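Local atomic coordinates of FAD:protein FMN transferase (Vibrio cholerae, PDB entry 6NXI), a protein that probably transfers the FMN moiety of FAD onto a threonine hydroxyl of a target flavoprotein, using magnesium. Residues 17-22 with 38-43; 161-166 with 184-189; 197-202 with 213-218; 219-224 with 263-268. All coordinates share one frame; numbering follows the deposited sequence.

Contact 1 of 4, residues 17-22 with 38-43; sequences TTYNIK and EIDRLL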
loop_
_atom_site.group_PDB
_atom_site.type_symbol
_atom_site.label_atom_id
_atom_site.label_comp_id
_atom_site.label_asym_id
_atom_site.label_seq_id
_atom_site.Cartn_x
_atom_site.Cartn_y
_atom_site.Cartn_z
ATOM N N THR A 17 6.793 3.075 10.555
ATOM C CA THR A 17 7.903 3.382 9.609
ATOM C C THR A 17 8.254 4.871 9.771
ATOM O O THR A 17 7.950 5.463 10.822
ATOM C CB THR A 17 7.593 2.897 8.176
ATOM O OG1 THR A 17 8.679 3.115 7.241
ATOM C CG2 THR A 17 6.325 3.474 7.583
ATOM N N THR A 18 8.755 5.455 8.694
ATOM C CA THR A 18 9.131 6.885 8.659
ATOM C C THR A 18 8.593 7.479 7.368
ATOM O O THR A 18 8.399 6.790 6.323
ATOM C CB THR A 18 10.649 7.126 8.755
ATOM O OG1 THR A 18 11.153 6.502 7.577
ATOM C CG2 THR A 18 11.247 6.624 10.049
ATOM N N TYR A 19 8.268 8.756 7.451
ATOM C CA TYR A 19 7.962 9.559 6.259
ATOM C C TYR A 19 9.142 10.489 5.945
ATOM O O TYR A 19 9.948 10.866 6.819
ATOM C CB TYR A 19 6.690 10.382 6.438
ATOM C CG TYR A 19 6.735 11.493 7.454
ATOM C CD1 TYR A 19 6.185 11.337 8.714
ATOM C CD2 TYR A 19 7.232 12.745 7.118
ATOM C CE1 TYR A 19 6.196 12.374 9.635
ATOM C CE2 TYR A 19 7.283 13.774 8.036
ATOM C CZ TYR A 19 6.765 13.583 9.306
ATOM O OH TYR A 19 6.764 14.618 10.205
ATOM N N ASN A 20 9.206 10.842 4.680
ATOM C CA ASN A 20 10.195 11.782 4.123
ATOM C C ASN A 20 9.451 12.666 3.145
ATOM O O ASN A 20 8.894 12.169 2.185
ATOM C CB ASN A 20 11.368 11.106 3.460
ATOM C CG ASN A 20 12.254 10.411 4.454
ATOM O OD1 ASN A 20 12.970 11.055 5.234
ATOM N ND2 ASN A 20 12.211 9.081 4.402
ATOM N N ILE A 21 9.408 13.949 3.432
ATOM C CA ILE A 21 8.727 14.911 2.551
ATOM C C ILE A 21 9.802 15.890 2.085
ATOM O O ILE A 21 10.508 16.440 2.935
ATOM C CB ILE A 21 7.552 15.548 3.274
ATOM C CG1 ILE A 21 6.520 14.448 3.576
ATOM C CG2 ILE A 21 6.996 16.719 2.451
ATOM C CD1 ILE A 21 5.607 14.780 4.670
ATOM N N LYS A 22 9.915 16.098 0.795
ATOM C CA LYS A 22 10.817 17.114 0.216
ATOM C C LYS A 22 9.976 18.089 -0.585
ATOM O O LYS A 22 9.076 17.660 -1.328
ATOM C CB LYS A 22 11.908 16.505 -0.667
ATOM C CG LYS A 22 12.887 15.652 0.107
ATOM C CD LYS A 22 13.933 14.995 -0.826
ATOM C CE LYS A 22 14.977 14.224 -0.039
ATOM N NZ LYS A 22 16.108 13.729 -0.859
ATOM N N GLU A 38 1.234 20.257 10.991
ATOM C CA GLU A 38 -0.053 19.807 10.418
ATOM C C GLU A 38 0.129 18.435 9.777
ATOM O O GLU A 38 -0.752 17.605 9.870
ATOM C CB GLU A 38 -0.588 20.825 9.432
ATOM C CG GLU A 38 -1.955 20.444 8.912
ATOM C CD GLU A 38 -3.064 20.232 9.921
ATOM O OE1 GLU A 38 -2.913 20.544 11.138
ATOM O OE2 GLU A 38 -4.103 19.743 9.488
ATOM N N ILE A 39 1.268 18.212 9.126
ATOM C CA ILE A 39 1.522 16.885 8.518
ATOM C C ILE A 39 1.474 15.829 9.616
ATOM O O ILE A 39 0.849 14.788 9.432
ATOM C CB ILE A 39 2.874 16.889 7.784
ATOM C CG1 ILE A 39 2.739 17.732 6.517
ATOM C CG2 ILE A 39 3.320 15.454 7.517
ATOM C CD1 ILE A 39 4.083 18.116 5.939
ATOM N N ASP A 40 2.134 16.060 10.742
ATOM C CA ASP A 40 2.089 15.100 11.870
ATOM C C ASP A 40 0.638 14.905 12.339
ATOM O O ASP A 40 0.272 13.778 12.637
ATOM C CB ASP A 40 3.049 15.503 12.977
ATOM C CG ASP A 40 4.496 15.261 12.587
ATOM O OD1 ASP A 40 4.724 14.342 11.772
ATOM O OD2 ASP A 40 5.365 15.965 13.127
ATOM N N ARG A 41 -0.161 15.957 12.444
ATOM C CA ARG A 41 -1.576 15.826 12.899
ATOM C C ARG A 41 -2.372 14.967 11.902
ATOM O O ARG A 41 -3.230 14.095 12.350
ATOM C CB ARG A 41 -2.198 17.217 13.057
ATOM C CG ARG A 41 -3.523 17.209 13.811
ATOM C CD ARG A 41 -4.338 18.473 13.619
ATOM N NE ARG A 41 -4.822 18.585 12.256
ATOM C CZ ARG A 41 -5.831 17.897 11.739
ATOM N NH1 ARG A 41 -6.575 17.118 12.503
ATOM N NH2 ARG A 41 -6.132 18.048 10.466
ATOM N N LEU A 42 -2.171 15.200 10.596
ATOM C CA LEU A 42 -2.939 14.484 9.547
ATOM C C LEU A 42 -2.546 13.011 9.642
ATOM O O LEU A 42 -3.416 12.186 9.490
ATOM C CB LEU A 42 -2.666 15.105 8.178
ATOM C CG LEU A 42 -3.306 16.472 7.952
ATOM C CD1 LEU A 42 -2.669 17.162 6.769
ATOM C CD2 LEU A 42 -4.803 16.336 7.727
ATOM N N LEU A 43 -1.260 12.723 9.772
ATOM C CA LEU A 43 -0.835 11.300 9.775
ATOM C C LEU A 43 -1.274 10.597 11.075
ATOM O O LEU A 43 -1.627 9.395 11.022
ATOM C CB LEU A 43 0.670 11.228 9.515
ATOM C CG LEU A 43 1.069 11.602 8.104
ATOM C CD1 LEU A 43 2.589 11.634 7.985
ATOM C CD2 LEU A 43 0.456 10.672 7.081
#

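Contact 2 of 4, residues 161-166 with 184-189; sequences GVDVVA and EIRLKG. With MG (magnesium ion), chain D.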
loop_
_atom_site.group_PDB
_atom_site.type_symbol
_atom_site.label_atom_id
_atom_site.label_comp_id
_atom_site.label_asym_id
_atom_site.label_seq_id
_atom_site.Cartn_x
_atom_site.Cartn_y
_atom_site.Cartn_z
ATOM N N GLY A 161 -2.378 7.953 3.382
ATOM C CA GLY A 161 -1.647 9.007 4.139
ATOM C C GLY A 161 -0.819 9.868 3.163
ATOM O O GLY A 161 -0.788 11.092 3.294
ATOM N N VAL A 162 -0.212 9.240 2.157
ATOM C CA VAL A 162 0.590 9.967 1.142
ATOM C C VAL A 162 -0.302 10.960 0.401
ATOM O O VAL A 162 0.049 12.149 0.323
ATOM C CB VAL A 162 1.292 9.023 0.167
ATOM C CG1 VAL A 162 1.846 9.798 -1.030
ATOM C CG2 VAL A 162 2.364 8.207 0.879
ATOM N N ASP A 163 -1.512 10.517 0.020
ATOM C CA ASP A 163 -2.459 11.398 -0.690
ATOM C C ASP A 163 -2.896 12.526 0.228
ATOM O O ASP A 163 -3.063 13.683 -0.259
ATOM C CB ASP A 163 -3.649 10.598 -1.200
ATOM C CG ASP A 163 -3.374 9.675 -2.362
ATOM O OD1 ASP A 163 -2.407 9.918 -3.131
ATOM O OD2 ASP A 163 -4.157 8.742 -2.533
ATOM N N VAL A 164 -3.220 12.216 1.480
ATOM C CA VAL A 164 -3.662 13.258 2.455
ATOM C C VAL A 164 -2.578 14.339 2.599
ATOM O O VAL A 164 -2.900 15.548 2.515
ATOM C CB VAL A 164 -4.024 12.613 3.804
ATOM C CG1 VAL A 164 -4.119 13.649 4.896
ATOM C CG2 VAL A 164 -5.299 11.796 3.653
ATOM N N VAL A 165 -1.335 13.935 2.736
ATOM C CA VAL A 165 -0.221 14.918 2.875
ATOM C C VAL A 165 -0.015 15.704 1.567
ATOM O O VAL A 165 0.202 16.949 1.623
ATOM C CB VAL A 165 1.045 14.229 3.369
ATOM C CG1 VAL A 165 2.267 15.115 3.239
ATOM C CG2 VAL A 165 0.842 13.658 4.775
ATOM N N ALA A 166 -0.065 15.039 0.423
ATOM C CA ALA A 166 0.120 15.686 -0.911
ATOM C C ALA A 166 -0.972 16.741 -1.060
ATOM O O ALA A 166 -0.677 17.901 -1.442
ATOM C CB ALA A 166 0.147 14.678 -2.028
ATOM N N GLU A 184 6.082 4.275 -0.259
ATOM C CA GLU A 184 4.984 4.689 -1.158
ATOM C C GLU A 184 5.176 6.190 -1.402
ATOM O O GLU A 184 5.516 6.912 -0.420
ATOM C CB GLU A 184 3.627 4.487 -0.491
ATOM C CG GLU A 184 2.965 3.165 -0.880
ATOM C CD GLU A 184 3.802 1.904 -0.830
ATOM O OE1 GLU A 184 3.626 1.122 0.128
ATOM O OE2 GLU A 184 4.696 1.707 -1.746
ATOM N N ILE A 185 5.097 6.599 -2.660
ATOM C CA ILE A 185 5.507 7.956 -3.080
ATOM C C ILE A 185 4.412 8.668 -3.854
ATOM O O ILE A 185 3.711 8.092 -4.686
ATOM C CB ILE A 185 6.800 7.852 -3.897
ATOM C CG1 ILE A 185 7.917 7.230 -3.077
ATOM C CG2 ILE A 185 7.149 9.218 -4.457
ATOM C CD1 ILE A 185 9.138 6.886 -3.922
ATOM N N ARG A 186 4.350 9.970 -3.671
ATOM C CA ARG A 186 3.602 10.818 -4.607
ATOM C C ARG A 186 4.422 12.068 -4.926
ATOM O O ARG A 186 4.981 12.657 -3.983
ATOM C CB ARG A 186 2.239 11.195 -4.050
ATOM C CG ARG A 186 1.425 11.984 -5.047
ATOM C CD ARG A 186 -0.055 11.863 -4.720
ATOM N NE ARG A 186 -0.740 12.988 -5.306
ATOM C CZ ARG A 186 -1.980 13.335 -5.023
ATOM N NH1 ARG A 186 -2.671 12.660 -4.114
ATOM N NH2 ARG A 186 -2.495 14.400 -5.641
ATOM N N LEU A 187 4.465 12.426 -6.202
ATOM C CA LEU A 187 5.334 13.505 -6.718
ATOM C C LEU A 187 4.520 14.577 -7.416
ATOM O O LEU A 187 3.501 14.261 -8.063
ATOM C CB LEU A 187 6.262 12.920 -7.778
ATOM C CG LEU A 187 7.078 11.702 -7.416
ATOM C CD1 LEU A 187 7.842 11.200 -8.632
ATOM C CD2 LEU A 187 8.002 12.046 -6.238
ATOM N N LYS A 188 4.974 15.800 -7.328
ATOM C CA LYS A 188 4.422 16.879 -8.163
ATOM C C LYS A 188 5.533 17.862 -8.532
ATOM O O LYS A 188 6.343 18.192 -7.666
ATOM C CB LYS A 188 3.278 17.619 -7.481
ATOM C CG LYS A 188 2.456 18.420 -8.483
ATOM C CD LYS A 188 1.401 19.197 -7.785
ATOM C CE LYS A 188 0.343 19.699 -8.726
ATOM N NZ LYS A 188 0.662 21.086 -9.105
ATOM N N GLY A 189 5.561 18.303 -9.791
ATOM C CA GLY A 189 6.423 19.411 -10.221
ATOM C C GLY A 189 7.857 18.989 -10.328
ATOM O O GLY A 189 8.111 17.865 -10.814
HETATM MG MG MG D . 2.196 -0.624 0.509
HETATM O O HOH W 1 0.781 0.108 2.257
HETATM O O HOH W 2 2.742 -1.365 -1.906
#

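Contact 3 of 4, residues 197-202 with 213-218; sequences WRIAIE and EIIEPG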
loop_
_atom_site.group_PDB
_atom_site.type_symbol
_atom_site.label_atom_id
_atom_site.label_comp_id
_atom_site.label_asym_id
_atom_site.label_seq_id
_atom_site.Cartn_x
_atom_site.Cartn_y
_atom_site.Cartn_z
ATOM N N TRP A 197 11.067 14.893 -10.450
ATOM C CA TRP A 197 11.677 14.141 -9.322
ATOM C C TRP A 197 12.099 12.760 -9.818
ATOM O O TRP A 197 11.305 12.147 -10.569
ATOM C CB TRP A 197 10.648 13.991 -8.180
ATOM C CG TRP A 197 10.222 15.291 -7.554
ATOM C CD1 TRP A 197 9.162 16.067 -7.936
ATOM C CD2 TRP A 197 10.857 15.987 -6.483
ATOM N NE1 TRP A 197 9.139 17.222 -7.215
ATOM C CE2 TRP A 197 10.144 17.200 -6.296
ATOM C CE3 TRP A 197 11.938 15.726 -5.642
ATOM C CZ2 TRP A 197 10.460 18.097 -5.283
ATOM C CZ3 TRP A 197 12.266 16.622 -4.640
ATOM C CH2 TRP A 197 11.536 17.808 -4.473
ATOM N N ARG A 198 13.193 12.240 -9.277
ATOM C CA ARG A 198 13.838 10.986 -9.752
ATOM C C ARG A 198 13.594 9.892 -8.719
ATOM O O ARG A 198 13.831 10.072 -7.503
ATOM C CB ARG A 198 15.331 11.250 -10.029
ATOM C CG ARG A 198 15.549 12.280 -11.130
ATOM C CD ARG A 198 16.970 12.791 -11.323
ATOM N NE ARG A 198 17.687 11.836 -12.177
ATOM C CZ ARG A 198 18.826 11.193 -11.892
ATOM N NH1 ARG A 198 19.491 11.386 -10.759
ATOM N NH2 ARG A 198 19.321 10.348 -12.785
ATOM N N ILE A 199 13.006 8.757 -9.144
ATOM C CA ILE A 199 12.866 7.629 -8.197
ATOM C C ILE A 199 13.652 6.475 -8.816
ATOM O O ILE A 199 13.884 6.463 -10.016
ATOM C CB ILE A 199 11.385 7.269 -7.933
ATOM C CG1 ILE A 199 10.796 6.656 -9.193
ATOM C CG2 ILE A 199 10.587 8.501 -7.443
ATOM C CD1 ILE A 199 9.471 6.001 -8.972
ATOM N N ALA A 200 14.051 5.523 -8.013
ATOM C CA ALA A 200 14.776 4.329 -8.504
ATOM C C ALA A 200 13.887 3.101 -8.417
ATOM O O ALA A 200 13.210 2.893 -7.399
ATOM C CB ALA A 200 16.051 4.178 -7.715
ATOM N N ILE A 201 13.875 2.321 -9.496
ATOM C CA ILE A 201 13.308 0.950 -9.469
ATOM C C ILE A 201 14.465 -0.031 -9.273
ATOM O O ILE A 201 15.390 0.002 -10.078
ATOM C CB ILE A 201 12.487 0.646 -10.722
ATOM C CG1 ILE A 201 11.438 1.749 -10.939
ATOM C CG2 ILE A 201 11.897 -0.756 -10.563
ATOM C CD1 ILE A 201 10.147 1.281 -11.531
ATOM N N GLU A 202 14.394 -0.810 -8.199
ATOM C CA GLU A 202 15.417 -1.822 -7.839
ATOM C C GLU A 202 15.194 -3.028 -8.755
ATOM O O GLU A 202 14.058 -3.527 -8.860
ATOM C CB GLU A 202 15.372 -2.175 -6.353
ATOM C CG GLU A 202 15.786 -1.039 -5.433
ATOM C CD GLU A 202 17.266 -0.682 -5.418
ATOM O OE1 GLU A 202 18.103 -1.550 -5.755
ATOM O OE2 GLU A 202 17.584 0.476 -5.072
ATOM N N GLU A 213 17.287 1.374 -11.672
ATOM C CA GLU A 213 16.848 2.165 -12.839
ATOM C C GLU A 213 16.158 3.453 -12.353
ATOM O O GLU A 213 15.074 3.356 -11.745
ATOM C CB GLU A 213 15.888 1.355 -13.701
ATOM C CG GLU A 213 15.406 2.156 -14.888
ATOM C CD GLU A 213 14.830 1.349 -16.039
ATOM O OE1 GLU A 213 14.433 0.191 -15.812
ATOM O OE2 GLU A 213 14.772 1.903 -17.157
ATOM N N ILE A 214 16.714 4.603 -12.709
ATOM C CA ILE A 214 16.142 5.903 -12.270
ATOM C C ILE A 214 15.155 6.381 -13.335
ATOM O O ILE A 214 15.595 6.557 -14.495
ATOM C CB ILE A 214 17.252 6.928 -12.001
ATOM C CG1 ILE A 214 18.141 6.456 -10.855
ATOM C CG2 ILE A 214 16.608 8.304 -11.740
ATOM C CD1 ILE A 214 19.394 7.286 -10.640
ATOM N N ILE A 215 13.886 6.593 -12.943
ATOM C CA ILE A 215 12.801 7.102 -13.823
ATOM C C ILE A 215 12.230 8.404 -13.248
ATOM O O ILE A 215 12.382 8.683 -12.031
ATOM C CB ILE A 215 11.707 6.044 -14.015
ATOM C CG1 ILE A 215 10.943 5.739 -12.727
ATOM C CG2 ILE A 215 12.301 4.766 -14.595
ATOM C CD1 ILE A 215 9.566 5.155 -12.926
ATOM N N GLU A 216 11.501 9.122 -14.101
ATOM C CA GLU A 216 10.820 10.400 -13.759
ATOM C C GLU A 216 9.334 10.203 -14.010
ATOM O O GLU A 216 8.853 10.400 -15.117
ATOM C CB GLU A 216 11.434 11.501 -14.629
ATOM C CG GLU A 216 12.868 11.834 -14.241
ATOM C CD GLU A 216 13.600 12.790 -15.169
ATOM O OE1 GLU A 216 12.944 13.385 -16.032
ATOM O OE2 GLU A 216 14.824 12.924 -15.030
ATOM N N PRO A 217 8.551 9.773 -13.017
ATOM C CA PRO A 217 7.114 9.569 -13.211
ATOM C C PRO A 217 6.273 10.812 -13.547
ATOM O O PRO A 217 5.157 10.650 -14.009
ATOM C CB PRO A 217 6.647 9.045 -11.857
ATOM C CG PRO A 217 7.882 8.439 -11.252
ATOM C CD PRO A 217 9.031 9.310 -11.706
ATOM N N GLY A 218 6.808 12.009 -13.317
ATOM C CA GLY A 218 6.060 13.264 -13.409
ATOM C C GLY A 218 5.061 13.369 -12.274
ATOM O O GLY A 218 5.417 12.992 -11.128
HETATM O O HOH W 3 9.146 12.806 -11.969
HETATM O O HOH W 4 7.657 14.782 -10.668
#

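Contact 4 of 4, residues 219-224 with 263-268; sequences DYAIAT and KSCMTA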
loop_
_atom_site.group_PDB
_atom_site.type_symbol
_atom_site.label_atom_id
_atom_site.label_comp_id
_atom_site.label_asym_id
_atom_site.label_seq_id
_atom_site.Cartn_x
_atom_site.Cartn_y
_atom_site.Cartn_z
ATOM N N ASP A 219 3.886 13.918 -12.535
ATOM C CA ASP A 219 2.884 14.214 -11.482
ATOM C C ASP A 219 2.048 12.952 -11.284
ATOM O O ASP A 219 1.026 12.757 -11.969
ATOM C CB ASP A 219 2.039 15.435 -11.816
ATOM C CG ASP A 219 2.798 16.744 -11.850
ATOM O OD1 ASP A 219 4.029 16.751 -11.548
ATOM O OD2 ASP A 219 2.174 17.755 -12.307
ATOM N N TYR A 220 2.532 12.090 -10.417
ATOM C CA TYR A 220 2.018 10.705 -10.273
ATOM C C TYR A 220 2.381 10.189 -8.891
ATOM O O TYR A 220 3.325 10.693 -8.247
ATOM C CB TYR A 220 2.689 9.740 -11.261
ATOM C CG TYR A 220 1.853 9.177 -12.379
ATOM C CD1 TYR A 220 0.562 8.728 -12.172
ATOM C CD2 TYR A 220 2.419 8.937 -13.622
ATOM C CE1 TYR A 220 -0.194 8.188 -13.198
ATOM C CE2 TYR A 220 1.682 8.388 -14.657
ATOM C CZ TYR A 220 0.364 8.021 -14.444
ATOM O OH TYR A 220 -0.379 7.456 -15.439
ATOM N N ALA A 221 1.656 9.162 -8.458
ATOM C CA ALA A 221 2.039 8.338 -7.302
ATOM C C ALA A 221 2.614 7.016 -7.805
ATOM O O ALA A 221 2.278 6.575 -8.919
ATOM C CB ALA A 221 0.844 8.096 -6.420
ATOM N N ILE A 222 3.524 6.507 -7.008
ATOM C CA ILE A 222 4.215 5.226 -7.247
ATOM C C ILE A 222 4.161 4.381 -5.991
ATOM O O ILE A 222 4.607 4.811 -4.947
ATOM C CB ILE A 222 5.682 5.471 -7.676
ATOM C CG1 ILE A 222 5.835 6.568 -8.713
ATOM C CG2 ILE A 222 6.239 4.140 -8.123
ATOM C CD1 ILE A 222 6.096 7.966 -8.135
ATOM N N ALA A 223 3.813 3.113 -6.150
ATOM C CA ALA A 223 3.791 2.150 -5.037
ATOM C C ALA A 223 4.484 0.897 -5.513
ATOM O O ALA A 223 4.349 0.523 -6.700
ATOM C CB ALA A 223 2.397 1.819 -4.589
ATOM N N THR A 224 5.193 0.267 -4.584
ATOM C CA THR A 224 5.911 -0.993 -4.867
ATOM C C THR A 224 5.578 -2.040 -3.805
ATOM O O THR A 224 5.695 -1.745 -2.620
ATOM C CB THR A 224 7.421 -0.732 -4.909
ATOM O OG1 THR A 224 7.716 0.192 -5.953
ATOM C CG2 THR A 224 8.209 -1.990 -5.174
ATOM N N LYS A 263 -2.536 8.242 -10.312
ATOM C CA LYS A 263 -2.702 9.607 -9.770
ATOM C C LYS A 263 -2.905 9.566 -8.245
ATOM O O LYS A 263 -2.525 10.532 -7.564
ATOM C CB LYS A 263 -3.866 10.287 -10.499
ATOM C CG LYS A 263 -3.590 10.585 -11.974
ATOM C CD LYS A 263 -2.498 11.613 -12.198
ATOM C CE LYS A 263 -2.394 12.072 -13.639
ATOM N NZ LYS A 263 -0.997 12.471 -13.938
ATOM N N SER A 264 -3.462 8.488 -7.694
ATOM C CA SER A 264 -3.683 8.275 -6.255
ATOM C C SER A 264 -2.695 7.259 -5.699
ATOM O O SER A 264 -2.614 6.160 -6.234
ATOM C CB SER A 264 -5.108 7.821 -5.976
ATOM O OG SER A 264 -5.189 7.295 -4.682
ATOM N N CYS A 265 -1.984 7.651 -4.664
ATOM C CA CYS A 265 -1.082 6.726 -3.959
ATOM C C CYS A 265 -1.903 5.625 -3.290
ATOM O O CYS A 265 -1.504 4.465 -3.336
ATOM C CB CYS A 265 -0.165 7.451 -2.995
ATOM S SG CYS A 265 1.248 6.415 -2.540
ATOM N N MET A 266 -3.023 5.950 -2.723
ATOM C CA MET A 266 -3.938 4.911 -2.158
ATOM C C MET A 266 -4.194 3.825 -3.216
ATOM O O MET A 266 -4.037 2.576 -2.948
ATOM C CB MET A 266 -5.254 5.542 -1.735
ATOM C CG MET A 266 -6.240 4.510 -1.317
ATOM S SD MET A 266 -7.851 5.109 -0.799
ATOM C CE MET A 266 -8.407 5.978 -2.250
ATOM N N THR A 267 -4.567 4.228 -4.412
ATOM C CA THR A 267 -4.913 3.306 -5.506
ATOM C C THR A 267 -3.673 2.540 -5.946
ATOM O O THR A 267 -3.753 1.289 -6.102
ATOM C CB THR A 267 -5.593 4.056 -6.639
ATOM O OG1 THR A 267 -6.784 4.620 -6.077
ATOM C CG2 THR A 267 -5.909 3.101 -7.766
ATOM N N ALA A 268 -2.543 3.218 -6.115
ATOM C CA ALA A 268 -1.302 2.540 -6.538
ATOM C C ALA A 268 -0.912 1.494 -5.497
ATOM O O ALA A 268 -0.519 0.381 -5.894
ATOM C CB ALA A 268 -0.167 3.467 -6.750
#

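Contact 1 of 4, residues 17-22 with 38-43
The hydroxyl of Tyr19 is held by two groups. Tyr19 OH donates to Asp40 OD1 on the helix at 2.6 Å, and Gln36, one turn earlier on the same helix, also bonds to it. Asp40 OD1 is met on its syn side and lies at the edge of the phenol ring, near its plane. The carboxylate plane is turned 59° from that of the ring. Tyr19 reaches the helix because its CG sits between the backbone N and the carbonyl carbon (chi1 67°). The ring flank is packed as well: Leu43 CD1 lies 3.7 Å from Tyr19 CD1. Ile39 CG2 approaches the ring obliquely, 4.3 Å from Tyr19 CZ. Further along the strand, Ile21 and Ile39 meet tip to tip, with Ile21 CD1 3.7 Å from Ile39 CG2. The polar bond thus lies at the margin of an apolar layer made by Ile21, Ile39 and Leu43. Val165 of helix 157-171 touches Ile21 and Leu43 and extends this layer. The segment axes are 11.8 Å apart, at 139°. Helix 32-50 packs on one face of the antiparallel sheet of this ApbE-family protein, running roughly antiparallel to strand 17-24.

Contact 2 of 4, residues 161-166 with 184-189
Val162 and Ala166 pack against the strand by van der Waals contact. Both methyls of Val162 touch it: Val162 CG1 meets Arg186 CB at 3.4 Å, while Val162 CG2 rests against Glu184 O at 3.6 Å. Ala166 CB packs over one face of the Arg186 guanidinium, 3.7 Å above its plane and toward the rim. The same arginine forms a salt bridge with Asp163. Arg186 CG is anti to the backbone N (chi1 -176°), and the chain stays extended to NE, which carries the guanidinium up to the helix. Arg186 NH1 donates to Asp163 OD1 at 2.9 Å, with a bent N-H...O angle of 146°. The donor comes from above the carboxylate plane, and the two flat groups are 74° apart. Asp163 has further partners: OD1 accepts from Cys265 N, and OD2 bonds Ser264 OG and Met266 N. In metal binding, the Glu184 chain bends at CG and leads away from the helix, and Glu184 OE1 binds magnesium at 2.3 Å. Waters 1 and 2 and Asp269 OD1 also bind this metal. The buried Asp163 carboxylate thus has several donors, expected to stabilise its negative charge, while Glu184 ties the strand to the magnesium and FAD site.

Contact 3 of 4, residues 197-202 with 213-218
Ile199 and Ile215 both hold CG1 between the backbone N and the carbonyl carbon (chi1 69° and 67°), which brings each CG1 close to the neighbouring strand. Ile199 CG1 lies 3.7 Å from Ile215 CG1. Farther out, Ile199 CD1 touches Pro217 CG at 3.7 Å. The backbones form an antiparallel ladder. Ile199 with Ile215 and Ile201 with Glu213 are hydrogen-bonded pairs; Ala200 with Ile214 is the non-hydrogen-bonded pair between them. Ile201 N donates to Glu213 O at 2.8 Å, almost straight at 174°. On the face of Ala200 and Ile214, the guanidinium of Arg198 is covered on one side by Ile214 CG2, 3.4 Å above its plane. Glu216 runs alongside Arg198, but Glu216 OE2 stays 4.2 Å from Arg198 NE, too far for a salt bridge. Before the first strand and after the second, water 3 joins the segments: it donates to Trp197 O at 2.7 Å and accepts from Gly218 N. Trp197 NE1 bonds to Lys188 O. The two strands form a beta hairpin beside the large sheet. Its apolar face, with Ile199 and Pro217, packs on Leu187 of strand 184-188 and Ile222 of strand 220-225.

Contact 4 of 4, residues 219-224 with 263-268
Ala221 and Ala223 form the tight part of this contact. Both point their CB from the strand at the first turn of helix 265-278. Ala221 CB lies 3.4 Å from Cys265 CA, closer than usual for two carbons, and also touches Cys265 CB. Two residues on, Ala223 CB packs against Ala268 CB at 3.7 Å and against the backbone carbonyl of Ala268. The small methyls let the helix start lie very close to the strand. Ile222, between them, points away from the helix, and its side chain touches Pro217 and strand 255-262.

The other end is looser and more exposed. Lys263 begins by pointing away from the strand, but its chain bends at CG (chi2 -66°) and brings the amine back. Lys263 NZ donates to Asp219 O at 2.8 Å, nearly in line with the C=O bond. It also stands over one face of the Tyr220 ring, 4.5 Å from the centroid and 13° off the normal, a cation-pi contact. Lys263 N lies at the edge of that ring.

Ser264 is the N-cap of the helix: Ser264 OG accepts from Thr267 N at 3.1 Å, and its second partner is Asp163 of helix 157-171. A carboxylate at this helix start would probably balance the helix dipole. At the exposed end, the carbonyl and the aromatic face would both be expected to stabilise the lysine charge.

The four contacts follow one another along the chain. Contacts 1, 2 and 4 share the large antiparallel sheet. Contact 1 lays helix 32-50 on it and contact 2 helix 157-171; their centres are about 10 Å apart, and the helices meet through Val165 and Leu43. Contacts 2 and 4 are closest, with centres about 8 Å apart. Their strands, 184-188 and 220-225, are neighbours, and Asp163 links helix 157-171 to the start of helix 265-278. Contact 3 is a hairpin packed on this sheet, touching contacts 2 and 4; its centre is about 13 Å from that of contact 4 and about 21 Å from that of contact 1. Contacts 2 and 4 bring Glu184 and the helix bearing Asp269 together at the magnesium and FAD site.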